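Local atomic coordinates of hypothetical protein (Pyrococcus furiosus, PDB entry 2FZF), a protein that is of unknown function but belongs to the rubrerythrin family of the ferritin clan and may bind iron in a helical bundle. Residues Glu159-Leu162 / Asn163-Met166. Sequence-based numbering, arbitrary orientation.
Sequences ELLL and NWEM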
# COMPACT_ATOMS: atom_id res chain seq x y z
N GLU A 159 5.38 8.48 -8.89
CA GLU A 159 6.30 9.48 -8.36
C GLU A 159 7.73 9.25 -8.88
O GLU A 159 8.39 10.19 -9.33
CB GLU A 159 6.28 9.40 -6.82
CG GLU A 159 6.62 10.68 -6.07
CD GLU A 159 5.64 11.82 -6.33
OE1 GLU A 159 5.73 12.44 -7.41
OE2 GLU A 159 4.79 12.08 -5.46
N LEU A 160 8.19 8.01 -8.82
CA LEU A 160 9.53 7.64 -9.27
C LEU A 160 9.63 7.54 -10.79
O LEU A 160 10.72 7.56 -11.36
CB LEU A 160 9.95 6.32 -8.63
CG LEU A 160 11.23 6.35 -7.78
CD1 LEU A 160 11.30 7.64 -6.95
CD2 LEU A 160 11.26 5.13 -6.87
N LEU A 161 8.49 7.42 -11.47
CA LEU A 161 8.49 7.33 -12.92
C LEU A 161 8.65 8.71 -13.53
O LEU A 161 8.87 8.84 -14.73
CB LEU A 161 7.19 6.70 -13.41
CG LEU A 161 7.17 5.18 -13.43
CD1 LEU A 161 5.80 4.69 -13.85
CD2 LEU A 161 8.26 4.67 -14.39
N LEU A 162 8.52 9.74 -12.70
CA LEU A 162 8.63 11.12 -13.16
C LEU A 162 10.09 11.53 -13.34
O LEU A 162 10.41 12.41 -14.15
CB LEU A 162 7.96 12.05 -12.15
CG LEU A 162 6.44 11.92 -12.07
CD1 LEU A 162 5.98 12.52 -10.75
CD2 LEU A 162 5.77 12.61 -13.26
N ASN A 163 10.97 10.90 -12.56
CA ASN A 163 12.40 11.18 -12.64
C ASN A 163 12.94 10.66 -13.97
O ASN A 163 13.89 11.21 -14.53
CB ASN A 163 13.13 10.49 -11.47
CG ASN A 163 12.71 11.02 -10.10
OD1 ASN A 163 12.93 12.19 -9.77
ND2 ASN A 163 12.09 10.15 -9.29
N TRP A 164 12.31 9.60 -14.48
CA TRP A 164 12.69 8.96 -15.73
C TRP A 164 12.94 9.95 -16.87
O TRP A 164 14.04 9.98 -17.44
CB TRP A 164 11.62 7.96 -16.14
CG TRP A 164 12.15 6.65 -16.63
CD1 TRP A 164 12.44 6.31 -17.92
CD2 TRP A 164 12.42 5.48 -15.84
NE1 TRP A 164 12.87 5.00 -17.99
CE2 TRP A 164 12.86 4.47 -16.72
CE3 TRP A 164 12.33 5.20 -14.48
CZ2 TRP A 164 13.21 3.19 -16.28
CZ3 TRP A 164 12.67 3.92 -14.04
CH2 TRP A 164 13.11 2.93 -14.94
N GLU A 165 11.94 10.75 -17.22
CA GLU A 165 12.13 11.72 -18.29
C GLU A 165 12.26 13.15 -17.78
O GLU A 165 13.32 13.57 -17.32
CB GLU A 165 10.99 11.64 -19.31
CG GLU A 165 11.03 10.43 -20.22
CD GLU A 165 10.08 10.58 -21.40
OE1 GLU A 165 8.88 10.86 -21.18
OE2 GLU A 165 10.53 10.41 -22.56
N MET A 166 11.16 13.90 -17.86
CA MET A 166 11.13 15.30 -17.44
C MET A 166 12.22 16.14 -18.11
O MET A 166 12.85 15.71 -19.08
CB MET A 166 11.24 15.41 -15.91
CG MET A 166 9.92 15.12 -15.18
SD MET A 166 8.50 16.17 -15.68
CE MET A 166 7.70 15.11 -16.89
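Asn163 turns its amide back along helix 134-164 onto Leu160, three residues earlier, crossing that side chain at a slant so that ND2 lies 3.5 Å from Leu160 CD1. Two torsions set this course: chi1 (-63°) puts CG opposite the carbonyl carbon and beside the backbone N, and chi2 (-65°) turns ND2 to Leu160. ND2 is also 3.7 Å from Glu159 O, yet the two form no hydrogen bond.

One residue on, the Trp164 indole meets Leu161, again three positions back. Leu161 CD2 stands about 4.0 Å above the ring plane, displaced toward the rim near CE3, while Leu160 O lies at the ring's edge, close to its plane. Both side chains also reach helix 103-129, Leu161 on Ile107 and Trp164 on Val103, so this part of helix 134-164 packs against helix 103-129. Met166 brings CB to 3.6 Å from Leu162 O and, like Leu162 and Asn163, packs on Arg138 of the second subunit. Replacing Asn163 with an alanine would probably strip the amide cover from Leu160 CD1 and cost part of the packing on that arginine.

The case illustrates a weakly bonded C-terminal stretch of helix 134-164: no hydrogen bond links 159-162 to 163-166, and the one backbone bond within 159-162, Leu162 N to Glu159 O, is weak. Between these two segments the side-chain contacts are van der Waals ones, the apolar pair being Leu161 with Trp164.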